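Side-chain contacts in erythrocyte membrane protein 1 (Plasmodium falciparum, PDB 2XU0), which forms the N-terminal segment and first Duffy-binding-like domain of a parasite adhesin linked to rosetting, which probably binds host cell-surface receptors: residues A[166-169]-A[170-174]; A[249-252]-A[253-257]; A[433-436]-A[437-440]. The protein carries 10 engineered substitutions. One frame throughout, in Å; residues are numbered along the deposited sequence.

All three contacts are local, between neighbouring turns, and each has a buried and a more exposed side. Interaction 1, on helix 154-175, and interaction 2, at the start of helix 249-268, share the Duffy binding region; their centres lie about 26 Å apart, both helices pack on helix 186-204, and Trp256 also packs on helix 154-175. Interaction 3, at the end of helix 429-437, belongs to the C-terminal subdomain, across the chain's centre from interaction 1. Chemistry follows place. Late in helix 154-175, residues 166-174 set a buried carboxylate against an aliphatic chain; at a helix start, residues 249-257 join opposite charges through water; at a helix end, residues 433-440 use asparagines and shortened backbone bonding.

Interaction 1 (A[166-169]-A[170-174]); sequences KYEG and NYIVN
The flat carboxylate of Glu168 meets Ile172 one helical turn on: OE2 lies 3.4 Å from Ile172 CD1 and 3.5 Å from Ile172 CG1, the two side chains crossing at a slant. The Tyr167 ring carries the ammonium of Lys166 over one face, NZ standing 3.3 Å above the ring plane and displaced toward the rim. Lys166 runs extended until its last torsion (chi4 -72°), which folds NZ over the ring. Glu168 bends at chi2 (57°), bringing its acid end across the Ile172 side chain. Although buried, this carboxylate is well provided for: OE1 makes a salt bridge with Arg104 and accepts from the backbone N of Cys139, while OE2 is bonded to Ser195 OG, which would favour the charged form. These residues belong to helix 154-175 of the Duffy-binding-like fold, a largely helical domain with disulfide-tied loops. Ile172 and Val173 pack on helix 186-204, whereas Lys166 touches Cys76, which pairs with Cys270 in a disulfide of this protein, and Asn170 touches the adjoining Ser271. The alpha-helical ladder is regular; Val173 N donates to Gly169 O at 2.9 Å, and Val173 CG2 rests 3.3 Å from that same oxygen. Asn170 O takes two bonds from Asn174, one from the backbone N and a weak one from ND2 at 3.0 Å. Tyr171 sends its hydroxyl away from the contact to the backbone N of Arg104, the residue whose guanidinium holds Glu168.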
ATOM      1  N   LYS A 166      16.878   7.103  -0.412  1.00 37.80           N
ATOM      2  CA  LYS A 166      17.401   7.234  -1.778  1.00 38.18           C
ATOM      3  C   LYS A 166      17.210   5.932  -2.578  1.00 39.34           C
ATOM      4  O   LYS A 166      16.570   5.931  -3.647  1.00 37.30           O
ATOM      5  CB  LYS A 166      18.890   7.642  -1.737  1.00 42.22           C
ATOM      6  CG  LYS A 166      19.596   7.586  -3.108  0.80 55.21           C
ATOM      7  CD  LYS A 166      21.122   7.512  -2.966  0.60 64.88           C
ATOM      8  CE  LYS A 166      21.869   7.376  -4.281  0.60 76.00           C
ATOM      9  NZ  LYS A 166      21.709   6.033  -4.906  0.50 84.10           N
ATOM     10  N   TYR A 167      17.693   4.810  -2.012  1.00 35.87           N
ATOM     11  CA  TYR A 167      17.602   3.520  -2.697  1.00 36.82           C
ATOM     12  C   TYR A 167      16.231   2.982  -2.846  1.00 38.82           C
ATOM     13  O   TYR A 167      15.870   2.571  -3.955  1.00 38.86           O
ATOM     14  CB  TYR A 167      18.565   2.500  -2.090  1.00 41.70           C
ATOM     15  CG  TYR A 167      19.991   2.736  -2.543  1.00 47.45           C
ATOM     16  CD1 TYR A 167      20.852   3.539  -1.805  1.00 49.70           C
ATOM     17  CD2 TYR A 167      20.450   2.232  -3.760  1.00 50.20           C
ATOM     18  CE1 TYR A 167      22.170   3.747  -2.204  1.00 52.76           C
ATOM     19  CE2 TYR A 167      21.762   2.457  -4.186  1.00 52.24           C
ATOM     20  CZ  TYR A 167      22.623   3.203  -3.396  1.00 60.82           C
ATOM     21  OH  TYR A 167      23.916   3.425  -3.800  1.00 64.29           O
ATOM     22  N   GLU A 168      15.413   3.061  -1.767  1.00 34.12           N
ATOM     23  CA  GLU A 168      14.007   2.612  -1.827  1.00 32.64           C
ATOM     24  C   GLU A 168      13.250   3.374  -2.936  1.00 32.46           C
ATOM     25  O   GLU A 168      12.551   2.758  -3.748  1.00 31.47           O
ATOM     26  CB  GLU A 168      13.315   2.799  -0.437  1.00 33.64           C
ATOM     27  CG  GLU A 168      11.836   2.415  -0.418  1.00 35.89           C
ATOM     28  CD  GLU A 168      11.464   1.006  -0.848  1.00 45.57           C
ATOM     29  OE1 GLU A 168      12.313   0.090  -0.718  1.00 40.55           O
ATOM     30  OE2 GLU A 168      10.292   0.803  -1.243  1.00 37.24           O
ATOM     31  N   GLY A 169      13.419   4.705  -2.951  1.00 31.11           N
ATOM     32  CA  GLY A 169      12.839   5.587  -3.961  1.00 31.30           C
ATOM     33  C   GLY A 169      13.290   5.212  -5.356  1.00 38.01           C
ATOM     34  O   GLY A 169      12.475   5.120  -6.281  1.00 36.60           O
ATOM     35  N   ASN A 170      14.616   4.947  -5.506  1.00 37.15           N
ATOM     36  CA  ASN A 170      15.151   4.512  -6.795  1.00 36.49           C
ATOM     37  C   ASN A 170      14.493   3.244  -7.257  1.00 39.05           C
ATOM     38  O   ASN A 170      14.037   3.196  -8.401  1.00 39.89           O
ATOM     39  CB  ASN A 170      16.671   4.388  -6.753  1.00 42.00           C
ATOM     40  CG  ASN A 170      17.308   5.128  -7.897  1.00 70.01           C
ATOM     41  OD1 ASN A 170      16.952   4.945  -9.074  1.00 64.53           O
ATOM     42  ND2 ASN A 170      18.190   6.049  -7.568  1.00 64.28           N
ATOM     43  N   TYR A 171      14.311   2.243  -6.351  1.00 35.81           N
ATOM     44  CA  TYR A 171      13.631   1.021  -6.785  1.00 34.66           C
ATOM     45  C   TYR A 171      12.220   1.350  -7.226  1.00 36.76           C
ATOM     46  O   TYR A 171      11.822   0.938  -8.311  1.00 33.95           O
ATOM     47  CB  TYR A 171      13.615  -0.119  -5.719  1.00 36.39           C
ATOM     48  CG  TYR A 171      12.655  -1.211  -6.158  1.00 39.75           C
ATOM     49  CD1 TYR A 171      13.057  -2.197  -7.054  1.00 42.02           C
ATOM     50  CD2 TYR A 171      11.300  -1.144  -5.836  1.00 40.42           C
ATOM     51  CE1 TYR A 171      12.143  -3.105  -7.594  1.00 42.39           C
ATOM     52  CE2 TYR A 171      10.374  -2.017  -6.401  1.00 41.22           C
ATOM     53  CZ  TYR A 171      10.806  -3.022  -7.249  1.00 45.21           C
ATOM     54  OH  TYR A 171       9.901  -3.907  -7.775  1.00 39.20           O
ATOM     55  N   ILE A 172      11.421   2.048  -6.346  1.00 35.10           N
ATOM     56  CA  ILE A 172      10.012   2.324  -6.658  1.00 34.47           C
ATOM     57  C   ILE A 172       9.875   2.988  -8.000  1.00 38.18           C
ATOM     58  O   ILE A 172       9.084   2.546  -8.829  1.00 37.88           O
ATOM     59  CB  ILE A 172       9.266   3.144  -5.537  1.00 36.75           C
ATOM     60  CG1 ILE A 172       9.189   2.412  -4.159  1.00 36.46           C
ATOM     61  CG2 ILE A 172       7.909   3.691  -6.020  1.00 35.23           C
ATOM     62  CD1 ILE A 172       8.424   1.169  -4.109  1.00 37.07           C
ATOM     63  N   VAL A 173      10.608   4.087  -8.196  1.00 38.26           N
ATOM     64  CA  VAL A 173      10.530   4.865  -9.446  1.00 37.94           C
ATOM     65  C   VAL A 173      10.901   4.014 -10.653  1.00 43.99           C
ATOM     66  O   VAL A 173      10.239   4.109 -11.687  1.00 44.22           O
ATOM     67  CB  VAL A 173      11.395   6.148  -9.358  1.00 39.63           C
ATOM     68  CG1 VAL A 173      11.544   6.819 -10.729  1.00 39.57           C
ATOM     69  CG2 VAL A 173      10.823   7.117  -8.336  1.00 38.13           C
ATOM     70  N   ASN A 174      11.945   3.174 -10.528  1.00 42.73           N
ATOM     71  CA  ASN A 174      12.387   2.383 -11.690  1.00 44.09           C
ATOM     72  C   ASN A 174      11.655   1.093 -12.006  1.00 48.72           C
ATOM     73  O   ASN A 174      11.922   0.481 -13.040  1.00 48.92           O
ATOM     74  CB  ASN A 174      13.918   2.267 -11.740  1.00 49.03           C
ATOM     75  CG  ASN A 174      14.555   3.614 -11.996  1.00 61.06           C
ATOM     76  OD1 ASN A 174      14.370   4.219 -13.062  1.00 55.00           O
ATOM     77  ND2 ASN A 174      15.220   4.165 -10.985  1.00 48.73           N
TER

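Interaction 2 (A[249-252]-A[253-257]); sequences YAKL and REDWW. Engineered in segment 249-252: Ala250 (natural residue Ser).
Lys251 NZ is tied to both oxygens of the Asp255 carboxylate through two waters. It donates to one at 3.0 Å, which donates a hydrogen bond to Asp255 OD2, and to the other at 2.8 Å, which donates to Asp255 OD1. The direct gap from NZ to OD2 is 4.2 Å, beyond a salt bridge, although the opposite charges should still attract. Lys251 is extended up to a bend at chi4 (55°) that turns NZ toward the waters. Asp255 is held further by Tyr240 OH at OD2 and by a glycerol, probably from the crystallisation liquor, at OD1. Glu254 leans back along the helix, its CG 3.2 Å from the carbonyl O of Ala250, an engineered residue; its OE1 forms a salt bridge with Arg206. Arg253 lays CG 3.2 Å from Tyr249 O, an oxygen that also accepts from Arg253 N and sits at the guanidinium edge, near its plane. Bends at chi2 and chi3 (-146° and -123°) steer NH1 to Val203 O and Gln218 OE1. Leu252 and Trp256 face inward, the indole meeting Phe225 edge-to-face. The arrangement is that of the amphipathic opening turns of a helix: an i to i+4 lysine-aspartate pair bridged by water along one side, and aromatic and aliphatic side chains of helix 249-268 packed into the Duffy-binding-like helical core.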
ATOM      1  N   TYR A 249      11.916   5.862  24.954  1.00 45.10           N
ATOM      2  CA  TYR A 249      12.441   5.625  23.626  1.00 44.62           C
ATOM      3  C   TYR A 249      11.376   5.712  22.567  1.00 46.08           C
ATOM      4  O   TYR A 249      11.667   6.200  21.485  1.00 45.00           O
ATOM      5  CB  TYR A 249      13.243   4.323  23.578  1.00 46.63           C
ATOM      6  CG  TYR A 249      14.462   4.375  24.476  1.00 49.69           C
ATOM      7  CD1 TYR A 249      15.594   5.099  24.107  1.00 51.58           C
ATOM      8  CD2 TYR A 249      14.471   3.735  25.709  1.00 51.10           C
ATOM      9  CE1 TYR A 249      16.710   5.169  24.936  1.00 52.97           C
ATOM     10  CE2 TYR A 249      15.587   3.793  26.545  1.00 52.64           C
ATOM     11  CZ  TYR A 249      16.702   4.515  26.155  1.00 61.12           C
ATOM     12  OH  TYR A 249      17.800   4.577  26.976  1.00 64.63           O
ATOM     13  N   ALA A 250      10.124   5.349  22.900  1.00 41.31           N
ATOM     14  CA  ALA A 250       9.009   5.451  21.960  1.00 40.60           C
ATOM     15  C   ALA A 250       8.747   6.920  21.574  1.00 42.76           C
ATOM     16  O   ALA A 250       8.614   7.215  20.386  1.00 42.81           O
ATOM     17  CB  ALA A 250       7.758   4.818  22.552  1.00 41.25           C
ATOM     18  N   LYS A 251       8.764   7.837  22.558  1.00 38.72           N
ATOM     19  CA  LYS A 251       8.553   9.267  22.347  1.00 38.64           C
ATOM     20  C   LYS A 251       9.765   9.877  21.623  1.00 43.11           C
ATOM     21  O   LYS A 251       9.611  10.680  20.705  1.00 42.46           O
ATOM     22  CB  LYS A 251       8.295   9.967  23.679  1.00 40.38           C
ATOM     23  CG  LYS A 251       7.937  11.428  23.528  1.00 49.84           C
ATOM     24  CD  LYS A 251       7.954  12.152  24.878  1.00 57.27           C
ATOM     25  CE  LYS A 251       7.795  13.653  24.738  1.00 59.11           C
ATOM     26  NZ  LYS A 251       6.564  14.027  23.983  1.00 63.19           N
ATOM     27  N   LEU A 252      10.962   9.451  22.018  1.00 41.18           N
ATOM     28  CA  LEU A 252      12.220   9.885  21.418  1.00 40.72           C
ATOM     29  C   LEU A 252      12.294   9.535  19.920  1.00 42.71           C
ATOM     30  O   LEU A 252      12.736  10.368  19.120  1.00 42.98           O
ATOM     31  CB  LEU A 252      13.398   9.259  22.190  1.00 40.48           C
ATOM     32  CG  LEU A 252      14.802   9.683  21.770  1.00 45.50           C
ATOM     33  CD1 LEU A 252      15.095  11.113  22.209  1.00 45.76           C
ATOM     34  CD2 LEU A 252      15.836   8.741  22.356  1.00 48.51           C
ATOM     35  N   ARG A 253      11.873   8.311  19.547  1.00 36.32           N
ATOM     36  CA  ARG A 253      11.887   7.886  18.143  1.00 35.43           C
ATOM     37  C   ARG A 253      10.817   8.595  17.307  1.00 37.20           C
ATOM     38  O   ARG A 253      11.079   8.919  16.153  1.00 37.13           O
ATOM     39  CB  ARG A 253      11.723   6.375  18.020  1.00 34.29           C
ATOM     40  CG  ARG A 253      12.853   5.573  18.608  1.00 36.71           C
ATOM     41  CD  ARG A 253      12.984   4.365  17.723  1.00 43.56           C
ATOM     42  NE  ARG A 253      12.843   3.132  18.449  1.00 42.43           N
ATOM     43  CZ  ARG A 253      12.807   1.932  17.894  1.00 48.63           C
ATOM     44  NH1 ARG A 253      12.864   1.797  16.574  1.00 33.81           N
ATOM     45  NH2 ARG A 253      12.700   0.856  18.650  1.00 40.16           N
ATOM     46  N   GLU A 254       9.624   8.851  17.902  1.00 33.68           N
ATOM     47  CA  GLU A 254       8.496   9.577  17.303  1.00 34.19           C
ATOM     48  C   GLU A 254       8.917  10.985  16.910  1.00 36.86           C
ATOM     49  O   GLU A 254       8.536  11.461  15.836  1.00 36.68           O
ATOM     50  CB  GLU A 254       7.373   9.763  18.345  1.00 35.68           C
ATOM     51  CG  GLU A 254       6.425   8.599  18.458  1.00 52.79           C
ATOM     52  CD  GLU A 254       5.458   8.672  19.627  1.00 70.36           C
ATOM     53  OE1 GLU A 254       4.793   7.641  19.884  1.00 62.42           O
ATOM     54  OE2 GLU A 254       5.365   9.740  20.286  1.00 53.54           O
ATOM     55  N   ASP A 255       9.585  11.698  17.860  1.00 32.34           N
ATOM     56  CA  ASP A 255      10.036  13.078  17.669  1.00 32.24           C
ATOM     57  C   ASP A 255      11.187  13.109  16.707  1.00 37.99           C
ATOM     58  O   ASP A 255      11.219  13.973  15.845  1.00 38.38           O
ATOM     59  CB  ASP A 255      10.416  13.717  19.011  1.00 34.00           C
ATOM     60  CG  ASP A 255       9.197  14.012  19.855  1.00 42.20           C
ATOM     61  OD1 ASP A 255       8.060  13.708  19.393  1.00 41.24           O
ATOM     62  OD2 ASP A 255       9.359  14.603  20.936  1.00 46.88           O
ATOM     63  N   TRP A 256      12.089  12.123  16.781  1.00 35.74           N
ATOM     64  CA  TRP A 256      13.160  12.060  15.809  1.00 35.79           C
ATOM     65  C   TRP A 256      12.555  11.991  14.407  1.00 37.86           C
ATOM     66  O   TRP A 256      12.981  12.736  13.535  1.00 36.53           O
ATOM     67  CB  TRP A 256      14.093  10.866  16.066  1.00 35.30           C
ATOM     68  CG  TRP A 256      15.354  10.944  15.250  1.00 36.76           C
ATOM     69  CD1 TRP A 256      16.505  11.589  15.588  1.00 39.91           C
ATOM     70  CD2 TRP A 256      15.537  10.470  13.907  1.00 36.97           C
ATOM     71  NE1 TRP A 256      17.422  11.491  14.565  1.00 40.20           N
ATOM     72  CE2 TRP A 256      16.852  10.817  13.516  1.00 41.33           C
ATOM     73  CE3 TRP A 256      14.719   9.774  12.993  1.00 38.17           C
ATOM     74  CZ2 TRP A 256      17.372  10.489  12.256  1.00 40.13           C
ATOM     75  CZ3 TRP A 256      15.244   9.429  11.754  1.00 40.09           C
ATOM     76  CH2 TRP A 256      16.549   9.805  11.387  1.00 40.73           C
ATOM     77  N   TRP A 257      11.539  11.117  14.196  1.00 33.38           N
ATOM     78  CA  TRP A 257      10.908  10.984  12.888  1.00 30.94           C
ATOM     79  C   TRP A 257      10.314  12.310  12.444  1.00 34.29           C
ATOM     80  O   TRP A 257      10.621  12.803  11.361  1.00 33.24           O
ATOM     81  CB  TRP A 257       9.835   9.875  12.870  1.00 28.38           C
ATOM     82  CG  TRP A 257       9.149   9.787  11.530  1.00 27.83           C
ATOM     83  CD1 TRP A 257       7.944  10.334  11.195  1.00 30.16           C
ATOM     84  CD2 TRP A 257       9.754   9.368  10.297  1.00 27.65           C
ATOM     85  NE1 TRP A 257       7.697  10.152   9.850  1.00 28.40           N
ATOM     86  CE2 TRP A 257       8.821   9.625   9.262  1.00 30.08           C
ATOM     87  CE3 TRP A 257      10.989   8.770   9.969  1.00 28.56           C
ATOM     88  CZ2 TRP A 257       9.046   9.232   7.943  1.00 29.29           C
ATOM     89  CZ3 TRP A 257      11.216   8.383   8.657  1.00 29.76           C
ATOM     90  CH2 TRP A 257      10.260   8.631   7.655  1.00 30.44           C
TER
HETATM   91  O   HOH W   1       8.095  16.325  22.690  1.00 51.40           O
HETATM   92  O   HOH W   2       6.113  13.471  21.326  1.00 58.96           O

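Interaction 3 (A[433-436]-A[437-440]); sequences LNLL and NNGK
Backbone bonding between Leu433-Leu436 and Asn437-Gly439 changes character as helix 429-437 runs out. Asn437 N still makes a regular alpha-helical bond to Leu433 O at 3.0 Å. Asn438 N is then shared between Asn434 O and Leu435 O, weakly to each. Gly439 N completes the turn by donating to Leu436 O three residues back, at 3.2 Å; the hydrogen points fairly straight at the oxygen (164°), but the donor stands above the carbonyl plane. Among side chain to backbone contacts, the Asn438 amide folds back over the last turn, with CG 3.1 Å from Asn434 O. Its ND2 is 3.0 Å from that oxygen at an angle too poor for a hydrogen bond, and donates instead to Lys20 O. With CG beside its own backbone N (chi1 -71°), the Asn437 amide lies against Leu433 O; its OD1 is 3.4 Å from that oxygen, two acceptors that cannot bond. Amide to amide contact is looser: Asn434 ND2 and Asn437 ND2 are 4.2 Å apart, the planes turned by 49°. Both ends of the Asn437 amide are engaged, OD1 by Phe454 N and ND2 by Asp453 OD1, pinning the helix end to the loop holding Asp453 and Phe454. On the nonpolar side, Leu433 packs against helix 371-407, Leu435 against helix 22-39, and Leu436 between helices 22-39 and 311-338, before the chain turns into helix 440-443.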
ATOM      1  N   LEU A 433     -15.561   0.033   4.083  1.00 28.76           N
ATOM      2  CA  LEU A 433     -15.490  -0.702   2.830  1.00 30.11           C
ATOM      3  C   LEU A 433     -15.899   0.152   1.619  1.00 34.04           C
ATOM      4  O   LEU A 433     -15.313  -0.020   0.549  1.00 32.34           O
ATOM      5  CB  LEU A 433     -16.230  -2.068   2.856  1.00 30.34           C
ATOM      6  CG  LEU A 433     -15.633  -3.160   3.771  1.00 34.84           C
ATOM      7  CD1 LEU A 433     -16.500  -4.430   3.766  1.00 35.07           C
ATOM      8  CD2 LEU A 433     -14.227  -3.540   3.357  1.00 32.73           C
ATOM      9  N   ASN A 434     -16.820   1.114   1.821  1.00 31.38           N
ATOM     10  CA  ASN A 434     -17.255   2.088   0.809  1.00 32.70           C
ATOM     11  C   ASN A 434     -16.070   2.947   0.399  1.00 33.98           C
ATOM     12  O   ASN A 434     -15.960   3.282  -0.766  1.00 34.52           O
ATOM     13  CB  ASN A 434     -18.362   3.033   1.350  1.00 41.28           C
ATOM     14  CG  ASN A 434     -19.696   2.418   1.692  1.00 61.55           C
ATOM     15  OD1 ASN A 434     -20.450   2.956   2.510  0.80 51.08           O
ATOM     16  ND2 ASN A 434     -20.053   1.316   1.047  0.80 55.71           N
ATOM     17  N   LEU A 435     -15.176   3.291   1.341  1.00 29.12           N
ATOM     18  CA  LEU A 435     -13.966   4.076   1.037  1.00 28.49           C
ATOM     19  C   LEU A 435     -13.037   3.276   0.100  1.00 31.86           C
ATOM     20  O   LEU A 435     -12.439   3.856  -0.816  1.00 32.35           O
ATOM     21  CB  LEU A 435     -13.210   4.442   2.330  1.00 28.17           C
ATOM     22  CG  LEU A 435     -13.955   5.268   3.394  1.00 33.36           C
ATOM     23  CD1 LEU A 435     -13.005   5.680   4.534  1.00 32.92           C
ATOM     24  CD2 LEU A 435     -14.720   6.462   2.790  1.00 32.76           C
ATOM     25  N   LEU A 436     -12.939   1.945   0.321  1.00 27.10           N
ATOM     26  CA  LEU A 436     -12.119   1.072  -0.516  1.00 26.94           C
ATOM     27  C   LEU A 436     -12.697   1.014  -1.923  1.00 31.31           C
ATOM     28  O   LEU A 436     -11.932   1.101  -2.886  1.00 34.09           O
ATOM     29  CB  LEU A 436     -11.929  -0.336   0.095  1.00 26.22           C
ATOM     30  CG  LEU A 436     -11.241  -0.407   1.467  1.00 29.66           C
ATOM     31  CD1 LEU A 436     -11.151  -1.830   1.918  1.00 29.70           C
ATOM     32  CD2 LEU A 436      -9.843   0.274   1.469  1.00 28.61           C
ATOM     33  N   ASN A 437     -14.032   0.932  -2.039  1.00 25.77           N
ATOM     34  CA  ASN A 437     -14.769   0.990  -3.326  1.00 27.86           C
ATOM     35  C   ASN A 437     -14.433   2.264  -4.091  1.00 32.60           C
ATOM     36  O   ASN A 437     -14.407   2.265  -5.318  1.00 31.80           O
ATOM     37  CB  ASN A 437     -16.307   0.989  -3.083  1.00 26.09           C
ATOM     38  CG  ASN A 437     -16.845  -0.338  -2.605  1.00 35.09           C
ATOM     39  OD1 ASN A 437     -16.104  -1.326  -2.524  1.00 31.63           O
ATOM     40  ND2 ASN A 437     -18.129  -0.384  -2.215  1.00 26.46           N
ATOM     41  N   ASN A 438     -14.179   3.343  -3.353  1.00 30.17           N
ATOM     42  CA  ASN A 438     -13.940   4.675  -3.913  1.00 30.55           C
ATOM     43  C   ASN A 438     -12.530   4.950  -4.348  1.00 33.95           C
ATOM     44  O   ASN A 438     -12.274   6.060  -4.786  1.00 34.40           O
ATOM     45  CB  ASN A 438     -14.359   5.737  -2.904  1.00 29.31           C
ATOM     46  CG  ASN A 438     -15.827   5.798  -2.650  1.00 44.45           C
ATOM     47  OD1 ASN A 438     -16.631   5.484  -3.519  1.00 35.27           O
ATOM     48  ND2 ASN A 438     -16.194   6.236  -1.453  1.00 38.16           N
ATOM     49  N   GLY A 439     -11.621   3.990  -4.186  1.00 30.94           N
ATOM     50  CA  GLY A 439     -10.219   4.187  -4.543  1.00 31.06           C
ATOM     51  C   GLY A 439      -9.987   4.472  -6.009  1.00 33.28           C
ATOM     52  O   GLY A 439     -10.826   4.131  -6.841  1.00 33.01           O
ATOM     53  N   LYS A 440      -8.852   5.091  -6.350  1.00 31.19           N
ATOM     54  CA  LYS A 440      -8.519   5.411  -7.750  1.00 31.32           C
ATOM     55  C   LYS A 440      -8.747   4.196  -8.699  1.00 35.45           C
ATOM     56  O   LYS A 440      -9.537   4.279  -9.655  1.00 35.58           O
ATOM     57  CB  LYS A 440      -7.074   5.931  -7.843  1.00 34.27           C
ATOM     58  CG  LYS A 440      -6.699   6.548  -9.194  1.00 48.15           C
ATOM     59  CD  LYS A 440      -5.198   6.850  -9.294  1.00 55.45           C
ATOM     60  CE  LYS A 440      -4.877   8.288  -8.963  1.00 71.25           C
ATOM     61  NZ  LYS A 440      -3.447   8.623  -9.239  1.00 81.38           N
TER